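Side-chain contacts in beta-galactosidase (Marinomonas sp. ef1, PDB 6Y2K), which hydrolyses terminal beta-D-galactosyl residues as a cold-active family GH42 beta-galactosidase built from six copies of the chain: residues D186-S189 against F190-E194; N321-P324 against H325-T328; L529-H532 against T533-A536. All blocks are in the same frame, centred on the assembly; numbering follows the deposited sequence.

Contact 1 (D186-S189 against F190-E194)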
ATOM      1  N   ASP A 186      28.959  -1.541  46.744  1.00 16.37           N
ATOM      2  CA  ASP A 186      30.150  -0.988  47.431  1.00 16.59           C
ATOM      3  C   ASP A 186      31.347  -1.940  47.467  1.00 16.37           C
ATOM      4  O   ASP A 186      31.214  -3.098  47.873  1.00 16.57           O
ATOM      5  CB  ASP A 186      29.812  -0.583  48.872  1.00 16.31           C
ATOM      6  CG  ASP A 186      28.898   0.636  48.950  1.00 16.45           C
ATOM      7  OD1 ASP A 186      29.238   1.682  48.342  1.00 15.46           O
ATOM      8  OD2 ASP A 186      27.845   0.534  49.633  1.00 16.19           O
ATOM      9  N   TYR A 187      32.501  -1.432  47.041  1.00 16.55           N
ATOM     10  CA  TYR A 187      33.775  -2.160  47.082  1.00 16.88           C
ATOM     11  C   TYR A 187      34.602  -1.780  48.311  1.00 16.95           C
ATOM     12  O   TYR A 187      34.674  -0.607  48.684  1.00 16.94           O
ATOM     13  CB  TYR A 187      34.584  -1.876  45.806  1.00 16.72           C
ATOM     14  CG  TYR A 187      33.780  -2.189  44.567  1.00 16.71           C
ATOM     15  CD1 TYR A 187      33.624  -3.506  44.128  1.00 16.43           C
ATOM     16  CD2 TYR A 187      33.138  -1.181  43.861  1.00 16.74           C
ATOM     17  CE1 TYR A 187      32.871  -3.803  43.005  1.00 16.26           C
ATOM     18  CE2 TYR A 187      32.383  -1.470  42.733  1.00 16.64           C
ATOM     19  CZ  TYR A 187      32.247  -2.785  42.314  1.00 16.44           C
ATOM     20  OH  TYR A 187      31.486  -3.077  41.200  1.00 15.69           O
ATOM     21  N   ARG A 188      35.221  -2.786  48.927  1.00 17.75           N
ATOM     22  CA  ARG A 188      36.154  -2.583  50.037  1.00 18.09           C
ATOM     23  C   ARG A 188      37.528  -2.092  49.572  1.00 18.13           C
ATOM     24  O   ARG A 188      38.281  -1.510  50.361  1.00 17.80           O
ATOM     25  CB  ARG A 188      36.360  -3.889  50.806  1.00 18.85           C
ATOM     26  CG  ARG A 188      35.110  -4.460  51.453  1.00 19.24           C
ATOM     27  CD  ARG A 188      35.478  -5.577  52.423  1.00 19.69           C
ATOM     28  NE  ARG A 188      36.224  -6.652  51.762  1.00 19.76           N
ATOM     29  CZ  ARG A 188      36.939  -7.588  52.387  1.00 20.32           C
ATOM     30  NH1 ARG A 188      37.019  -7.623  53.716  1.00 19.86           N
ATOM     31  NH2 ARG A 188      37.577  -8.512  51.674  1.00 20.69           N
ATOM     32  N   SER A 189      37.867  -2.376  48.314  1.00 17.56           N
ATOM     33  CA  SER A 189      39.164  -2.030  47.751  1.00 18.07           C
ATOM     34  C   SER A 189      39.076  -2.013  46.224  1.00 17.72           C
ATOM     35  O   SER A 189      38.138  -2.561  45.637  1.00 17.46           O
ATOM     36  CB  SER A 189      40.210  -3.068  48.180  1.00 18.90           C
ATOM     37  OG  SER A 189      39.912  -4.359  47.635  1.00 19.62           O
ATOM     38  N   PHE A 190      40.064  -1.409  45.578  1.00 17.89           N
ATOM     39  CA  PHE A 190      40.103  -1.418  44.117  1.00 17.67           C
ATOM     40  C   PHE A 190      40.186  -2.834  43.556  1.00 17.69           C
ATOM     41  O   PHE A 190      39.584  -3.096  42.516  1.00 17.52           O
ATOM     42  CB  PHE A 190      41.244  -0.559  43.587  1.00 17.59           C
ATOM     43  CG  PHE A 190      41.076   0.906  43.888  1.00 17.85           C
ATOM     44  CD1 PHE A 190      40.061   1.636  43.284  1.00 17.96           C
ATOM     45  CD2 PHE A 190      41.933   1.558  44.769  1.00 18.20           C
ATOM     46  CE1 PHE A 190      39.897   2.989  43.546  1.00 18.22           C
ATOM     47  CE2 PHE A 190      41.770   2.911  45.040  1.00 18.65           C
ATOM     48  CZ  PHE A 190      40.750   3.627  44.428  1.00 18.31           C
ATOM     49  N   ASP A 191      40.864  -3.750  44.260  1.00 18.39           N
ATOM     50  CA  ASP A 191      41.056  -5.126  43.780  0.50 18.75           C
ATOM     51  C   ASP A 191      39.808  -6.019  43.899  1.00 18.75           C
ATOM     52  O   ASP A 191      39.838  -7.178  43.497  1.00 18.86           O
ATOM     53  CB  ASP A 191      42.257  -5.779  44.484  0.50 19.26           C
ATOM     54  CG  ASP A 191      43.587  -5.149  44.077  0.50 19.63           C
ATOM     55  OD1 ASP A 191      43.643  -4.427  43.053  0.50 19.69           O
ATOM     56  OD2 ASP A 191      44.582  -5.382  44.785  0.50 20.35           O
ATOM     57  N   GLU A 192      38.719  -5.486  44.466  1.00 18.02           N
ATOM     58  CA  GLU A 192      37.414  -6.154  44.412  1.00 17.57           C
ATOM     59  C   GLU A 192      36.649  -5.844  43.116  1.00 17.23           C
ATOM     60  O   GLU A 192      35.714  -6.572  42.764  1.00 16.89           O
ATOM     61  CB  GLU A 192      36.538  -5.786  45.611  1.00 17.31           C
ATOM     62  CG  GLU A 192      36.924  -6.492  46.902  1.00 17.59           C
ATOM     63  CD  GLU A 192      35.880  -6.355  48.001  1.00 17.83           C
ATOM     64  OE1 GLU A 192      35.001  -5.462  47.909  1.00 18.08           O
ATOM     65  OE2 GLU A 192      35.940  -7.151  48.967  1.00 18.03           O
ATOM     66  N   ILE A 193      37.031  -4.771  42.424  1.00 16.89           N
ATOM     67  CA  ILE A 193      36.298  -4.297  41.259  1.00 17.15           C
ATOM     68  C   ILE A 193      36.601  -5.217  40.071  1.00 17.25           C
ATOM     69  O   ILE A 193      37.755  -5.567  39.828  1.00 17.08           O
ATOM     70  CB  ILE A 193      36.645  -2.827  40.917  1.00 17.10           C
ATOM     71  CG1 ILE A 193      36.270  -1.900  42.092  1.00 17.22           C
ATOM     72  CG2 ILE A 193      35.918  -2.399  39.649  1.00 16.95           C
ATOM     73  CD1 ILE A 193      36.750  -0.473  41.961  1.00 17.49           C
ATOM     74  N   GLU A 194      35.550  -5.625  39.363  1.00 17.53           N
ATOM     75  CA  GLU A 194      35.663  -6.507  38.207  1.00 17.29           C
ATOM     76  C   GLU A 194      35.441  -5.719  36.917  1.00 17.26           C
ATOM     77  O   GLU A 194      35.087  -4.540  36.933  1.00 16.97           O
ATOM     78  CB  GLU A 194      34.629  -7.646  38.305  1.00 17.89           C
ATOM     79  CG  GLU A 194      34.745  -8.541  39.536  1.00 18.46           C
ATOM     80  CD  GLU A 194      35.969  -9.453  39.563  1.00 19.18           C
ATOM     81  OE1 GLU A 194      36.646  -9.630  38.525  1.00 18.87           O
ATOM     82  OE2 GLU A 194      36.249 -10.003  40.654  1.00 19.14           O
TER
HETATM   83  O   HOH W   1      32.427  -5.751  49.145  1.00 13.63           O
HETATM   84  O   HOH W   2      32.595  -5.171  39.857  1.00 17.08           O
HETATM   85  O   HOH W   3      36.869  -9.677  48.709  1.00 16.16           O

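Contact 2 (N321-P324 against H325-T328)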
ATOM      1  N   ASN A 321      35.631  -5.111  -0.193  1.00 15.76           N
ATOM      2  CA  ASN A 321      35.312  -6.515   0.130  1.00 16.04           C
ATOM      3  C   ASN A 321      34.437  -6.703   1.369  1.00 16.35           C
ATOM      4  O   ASN A 321      33.837  -7.764   1.524  1.00 17.52           O
ATOM      5  CB  ASN A 321      36.599  -7.297   0.401  1.00 15.69           C
ATOM      6  CG  ASN A 321      37.389  -6.719   1.565  1.00 15.68           C
ATOM      7  OD1 ASN A 321      37.938  -5.623   1.442  1.00 15.88           O
ATOM      8  ND2 ASN A 321      37.408  -7.418   2.710  1.00 14.75           N
ATOM      9  N   TRP A 322      34.396  -5.706   2.253  1.00 16.17           N
ATOM     10  CA  TRP A 322      34.018  -5.935   3.661  1.00 16.22           C
ATOM     11  C   TRP A 322      32.582  -5.584   4.053  1.00 16.23           C
ATOM     12  O   TRP A 322      32.127  -6.017   5.106  1.00 16.14           O
ATOM     13  CB  TRP A 322      35.016  -5.269   4.623  1.00 16.79           C
ATOM     14  CG  TRP A 322      35.348  -3.830   4.339  1.00 16.73           C
ATOM     15  CD1 TRP A 322      36.479  -3.358   3.735  1.00 17.40           C
ATOM     16  CD2 TRP A 322      34.558  -2.682   4.661  1.00 17.02           C
ATOM     17  NE1 TRP A 322      36.436  -1.991   3.651  1.00 17.32           N
ATOM     18  CE2 TRP A 322      35.272  -1.548   4.220  1.00 16.92           C
ATOM     19  CE3 TRP A 322      33.313  -2.497   5.281  1.00 17.09           C
ATOM     20  CZ2 TRP A 322      34.781  -0.252   4.368  1.00 17.07           C
ATOM     21  CZ3 TRP A 322      32.829  -1.197   5.438  1.00 17.03           C
ATOM     22  CH2 TRP A 322      33.560  -0.095   4.978  1.00 16.87           C
ATOM     23  N   ALA A 323      31.862  -4.826   3.226  1.00 15.69           N
ATOM     24  CA  ALA A 323      30.465  -4.502   3.533  1.00 14.90           C
ATOM     25  C   ALA A 323      29.563  -5.662   3.095  1.00 14.57           C
ATOM     26  O   ALA A 323      29.990  -6.493   2.287  1.00 14.60           O
ATOM     27  CB  ALA A 323      30.063  -3.218   2.855  1.00 14.81           C
ATOM     28  N   PRO A 324      28.326  -5.739   3.629  1.00 14.51           N
ATOM     29  CA  PRO A 324      27.421  -6.801   3.157  1.00 14.50           C
ATOM     30  C   PRO A 324      27.231  -6.790   1.634  1.00 14.74           C
ATOM     31  O   PRO A 324      27.210  -7.853   0.997  1.00 14.61           O
ATOM     32  CB  PRO A 324      26.103  -6.508   3.900  1.00 14.64           C
ATOM     33  CG  PRO A 324      26.523  -5.780   5.136  1.00 14.60           C
ATOM     34  CD  PRO A 324      27.762  -5.003   4.779  1.00 14.38           C
ATOM     35  N   HIS A 325      27.131  -5.596   1.049  1.00 14.56           N
ATOM     36  CA  HIS A 325      27.070  -5.457  -0.405  1.00 14.46           C
ATOM     37  C   HIS A 325      28.115  -4.447  -0.834  1.00 14.60           C
ATOM     38  O   HIS A 325      28.363  -3.464  -0.122  1.00 14.58           O
ATOM     39  CB  HIS A 325      25.667  -5.045  -0.849  1.00 14.48           C
ATOM     40  CG  HIS A 325      24.582  -5.754  -0.098  1.00 14.49           C
ATOM     41  ND1 HIS A 325      23.949  -5.195   0.988  1.00 14.39           N
ATOM     42  CD2 HIS A 325      24.057  -6.996  -0.244  1.00 14.63           C
ATOM     43  CE1 HIS A 325      23.070  -6.056   1.477  1.00 14.85           C
ATOM     44  NE2 HIS A 325      23.117  -7.158   0.749  1.00 15.13           N
ATOM     45  N   ASN A 326      28.719  -4.703  -1.995  1.00 14.35           N
ATOM     46  CA  ASN A 326      29.895  -3.969  -2.458  1.00 14.82           C
ATOM     47  C   ASN A 326      29.761  -3.533  -3.922  1.00 14.61           C
ATOM     48  O   ASN A 326      30.341  -4.140  -4.830  1.00 14.19           O
ATOM     49  CB  ASN A 326      31.137  -4.823  -2.224  1.00 14.96           C
ATOM     50  CG  ASN A 326      31.341  -5.139  -0.749  1.00 15.41           C
ATOM     51  OD1 ASN A 326      31.647  -4.250   0.048  1.00 15.94           O
ATOM     52  ND2 ASN A 326      31.126  -6.396  -0.373  1.00 15.33           N
ATOM     53  N   PRO A 327      28.974  -2.471  -4.161  1.00 14.67           N
ATOM     54  CA  PRO A 327      28.790  -2.001  -5.532  1.00 14.42           C
ATOM     55  C   PRO A 327      30.030  -1.301  -6.075  1.00 14.54           C
ATOM     56  O   PRO A 327      30.884  -0.870  -5.299  1.00 14.50           O
ATOM     57  CB  PRO A 327      27.631  -1.008  -5.394  1.00 14.42           C
ATOM     58  CG  PRO A 327      27.810  -0.455  -4.026  1.00 14.37           C
ATOM     59  CD  PRO A 327      28.234  -1.630  -3.199  1.00 14.46           C
ATOM     60  N   THR A 328      30.133  -1.230  -7.403  1.00 14.61           N
ATOM     61  CA  THR A 328      31.114  -0.375  -8.060  1.00 14.51           C
ATOM     62  C   THR A 328      30.701   1.097  -7.894  1.00 15.05           C
ATOM     63  O   THR A 328      29.508   1.416  -7.969  1.00 14.55           O
ATOM     64  CB  THR A 328      31.233  -0.681  -9.563  1.00 14.45           C
ATOM     65  OG1 THR A 328      29.930  -0.771 -10.148  1.00 13.92           O
ATOM     66  CG2 THR A 328      31.985  -1.996  -9.794  1.00 14.54           C
TER

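Contact 3 (L529-H532 against T533-A536)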
ATOM      1  N   LEU A 529      11.052   8.269  23.382  1.00 15.54           N
ATOM      2  CA  LEU A 529      10.033   7.804  22.434  1.00 15.74           C
ATOM      3  C   LEU A 529      10.494   6.776  21.395  1.00 16.08           C
ATOM      4  O   LEU A 529      11.635   6.834  20.914  1.00 15.62           O
ATOM      5  CB  LEU A 529       9.445   9.014  21.693  1.00 15.96           C
ATOM      6  CG  LEU A 529       8.575   9.973  22.508  1.00 16.02           C
ATOM      7  CD1 LEU A 529       8.325  11.256  21.725  1.00 16.20           C
ATOM      8  CD2 LEU A 529       7.256   9.333  22.928  1.00 16.04           C
ATOM      9  N   PRO A 530       9.581   5.852  21.009  1.00 16.32           N
ATOM     10  CA  PRO A 530       9.842   4.992  19.871  1.00 16.56           C
ATOM     11  C   PRO A 530       9.604   5.761  18.574  1.00 17.06           C
ATOM     12  O   PRO A 530       8.985   6.843  18.585  1.00 16.35           O
ATOM     13  CB  PRO A 530       8.805   3.877  20.039  1.00 16.14           C
ATOM     14  CG  PRO A 530       7.639   4.557  20.685  1.00 16.42           C
ATOM     15  CD  PRO A 530       8.227   5.630  21.561  1.00 16.48           C
ATOM     16  N   GLU A 531      10.063   5.186  17.465  1.00 17.93           N
ATOM     17  CA  GLU A 531       9.942   5.807  16.135  1.00 19.01           C
ATOM     18  C   GLU A 531       8.486   6.090  15.734  1.00 18.62           C
ATOM     19  O   GLU A 531       8.206   7.075  15.036  1.00 19.17           O
ATOM     20  CB  GLU A 531      10.614   4.905  15.085  1.00 20.83           C
ATOM     21  CG  GLU A 531      10.764   5.509  13.688  1.00 22.48           C
ATOM     22  CD  GLU A 531      11.775   6.648  13.608  1.00 23.52           C
ATOM     23  OE1 GLU A 531      12.681   6.753  14.451  1.00 24.93           O
ATOM     24  OE2 GLU A 531      11.668   7.448  12.670  1.00 27.10           O
ATOM     25  N   HIS A 532       7.561   5.252  16.199  1.00 18.41           N
ATOM     26  CA  HIS A 532       6.149   5.345  15.804  1.00 17.94           C
ATOM     27  C   HIS A 532       5.322   6.503  16.374  1.00 17.13           C
ATOM     28  O   HIS A 532       4.203   6.731  15.919  1.00 16.58           O
ATOM     29  CB  HIS A 532       5.414   4.006  16.044  1.00 18.75           C
ATOM     30  CG  HIS A 532       5.328   3.574  17.485  1.00 19.20           C
ATOM     31  ND1 HIS A 532       4.508   4.191  18.407  1.00 18.73           N
ATOM     32  CD2 HIS A 532       5.911   2.534  18.138  1.00 19.08           C
ATOM     33  CE1 HIS A 532       4.616   3.571  19.572  1.00 19.49           C
ATOM     34  NE2 HIS A 532       5.454   2.555  19.433  1.00 18.87           N
ATOM     35  N   THR A 533       5.861   7.230  17.353  1.00 16.23           N
ATOM     36  CA  THR A 533       5.165   8.357  17.969  1.00 16.16           C
ATOM     37  C   THR A 533       6.053   9.602  17.898  1.00 16.01           C
ATOM     38  O   THR A 533       7.062   9.695  18.590  1.00 15.73           O
ATOM     39  CB  THR A 533       4.730   8.025  19.414  1.00 15.86           C
ATOM     40  OG1 THR A 533       3.867   6.881  19.385  1.00 15.98           O
ATOM     41  CG2 THR A 533       3.983   9.189  20.065  1.00 15.82           C
ATOM     42  N   GLN A 534       5.652  10.545  17.043  1.00 15.84           N
ATOM     43  CA  GLN A 534       6.405  11.746  16.710  1.00 16.10           C
ATOM     44  C   GLN A 534       5.513  12.983  16.906  1.00 15.78           C
ATOM     45  O   GLN A 534       4.816  13.410  15.978  1.00 16.43           O
ATOM     46  CB  GLN A 534       6.917  11.637  15.272  1.00 16.19           C
ATOM     47  CG  GLN A 534       7.885  10.477  15.093  1.00 16.60           C
ATOM     48  CD  GLN A 534       8.568  10.422  13.732  1.00 17.55           C
ATOM     49  OE1 GLN A 534       8.526  11.378  12.949  1.00 18.24           O
ATOM     50  NE2 GLN A 534       9.212   9.286  13.446  1.00 17.16           N
ATOM     51  N   PRO A 535       5.501  13.545  18.131  1.00 15.69           N
ATOM     52  CA  PRO A 535       4.635  14.689  18.453  1.00 15.30           C
ATOM     53  C   PRO A 535       4.792  15.912  17.538  1.00 15.14           C
ATOM     54  O   PRO A 535       5.910  16.211  17.075  1.00 14.92           O
ATOM     55  CB  PRO A 535       5.054  15.042  19.886  1.00 15.63           C
ATOM     56  CG  PRO A 535       5.503  13.747  20.466  1.00 15.78           C
ATOM     57  CD  PRO A 535       6.194  13.040  19.333  1.00 15.61           C
ATOM     58  N   ALA A 536       3.683  16.616  17.301  1.00 14.44           N
ATOM     59  CA  ALA A 536       3.669  17.785  16.438  1.00 14.38           C
ATOM     60  C   ALA A 536       4.333  18.975  17.139  1.00 14.52           C
ATOM     61  O   ALA A 536       4.259  19.109  18.365  1.00 14.66           O
ATOM     62  CB  ALA A 536       2.246  18.134  16.026  1.00 14.49           C
TER
HETATM   63  O   HOH W   4       9.681   9.361  18.009  1.00 13.03           O

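Contact 1 (D186-S189 against F190-E194)
Arg188 and Glu192 supply the polar part of this local contact, made where a loop between helix 171-178 and helix 205-233 winds into the short 3-10 segment 190-192. Each carboxylate oxygen of Glu192 takes a different bond from the same residue. OE1 accepts the backbone N of Arg188 at 2.9 Å, nearly straight (170°), while OE2 forms a salt bridge with NE of Arg188, also 2.9 Å. OE2 lies close to the guanidinium plane, but the donor approaches from above the carboxylate plane, and the two flat groups are turned 33° apart. NH2 adds a weak bond to OE2, and a water joins the same pair of atoms. Glu192 N closes the 3-10 turn on Ser189 O at 3.2 Å.

The apolar half is a CH-pi contact: with CG1 anti to the carbonyl carbon of Ile193 (chi1 -61°), this methylene is set over one face of the Tyr187 ring, 3.6 Å from its centroid, the two side chains crossing at about a right angle. Leu174 and Leu164 pack against Ile193, while Arg188 NH1 bonds Thr45 of the second subunit.

With two straight bonds from Arg188 and a water on OE2, the buried Glu192 is probably held ionised, its charge balanced by Arg188 at the subunit boundary.

Contact 2 (N321-P324 against H325-T328)
Ala323 and Asn326 face each other across a bend in the chain, made by Pro324 in a near-helical and His325 in an extended conformation. The bend belongs to the long loop that follows strand 310-315, the seventh of the TIM barrel, and leads to helix 333-343.

The Asn326 amide grips the backbone of a single residue from both ends. OD1 accepts Ala323 N at 3.2 Å, in the carbonyl plane and on a lone pair. ND2 donates to Ala323 O at 2.9 Å, less regularly: the nitrogen stands above that carbonyl plane, and the oxygen is tilted from the amide plane by 32°. Since one end accepts and the other donates, the pair of bonds fixes which way round the amide lies. With CG beside its own backbone N (chi1 -61°), the group reaches back over the bend, and OD1 also touches Ala323 CB at 3.4 Å. ND2 has a further acceptor, Gln429 O of the third subunit, which ties the bend to the interface. With an aspartate in its place, the carbonyls of Ala323 and of that Gln429 would probably lose their shared donor and face an oxygen instead.

On the outer side of the bend, the His325 ring lies against its neighbour Pro324, while its ND1 is hydrogen-bonded to Asp273. Pro324 CB makes a CH-pi contact over one ring face, 4.1 Å from the His325 centroid and offset toward the rim.

Contact 3 (L529-H532 against T533-A536)
Pro530 and Thr533 are the ends of a type I beta turn that joins strand 521-528 to strand 536-538 in the trimerisation domain. Its backbone bond, Thr533 N to Pro530 O, is straight but weak at 3.4 Å. A water reinforces it by donating to both Pro530 O and Thr533 O.

Two side-chain bonds flank the turn. His532 and Thr533 lie side by side and point the same way, with OG1 of Thr533 at the edge of the imidazole, 2.9 Å from His532 ND1; either atom could be the donor. CG of His532 lies between its backbone N and carbonyl carbon (chi1 64°), which turns the ring toward that hydroxyl. Its ring also meets His284 of the second subunit. Gln534 reaches back with its chain extended, and NE2 donates to Glu531 O at 2.9 Å, in the carbonyl plane. The Glu531 carboxylate stands almost perpendicular to this amide, while its OE1 is bonded to His548.

The apolar contact closes the base of the turn, where Leu546 packs against both partners: Leu529 CD1 meets Pro535 CD at 3.7 Å.

Overall arrangement
All three contacts are tight local bends at subunit boundaries, and none touches another within the chain. Contacts 2 and 3, about 21 Å apart at their nearest atoms, do meet between chains: His325 packs on Pro530 of the third subunit, and Pro530 on His325 of the second, pairing the barrel loop with the trimerisation-domain turn. Contact 1 lies about 32 Å from contact 2 and 29 Å from contact 3 (nearest atoms), and it too borders the second subunit. Contact 2 is probably nearest the active site, since it follows barrel strand seven, which carries the nucleophile in such glycosidases; Trp322 NE1 is hydrogen-bonded to a glycerol, probably from the crystallisation liquor, which may mark the pocket.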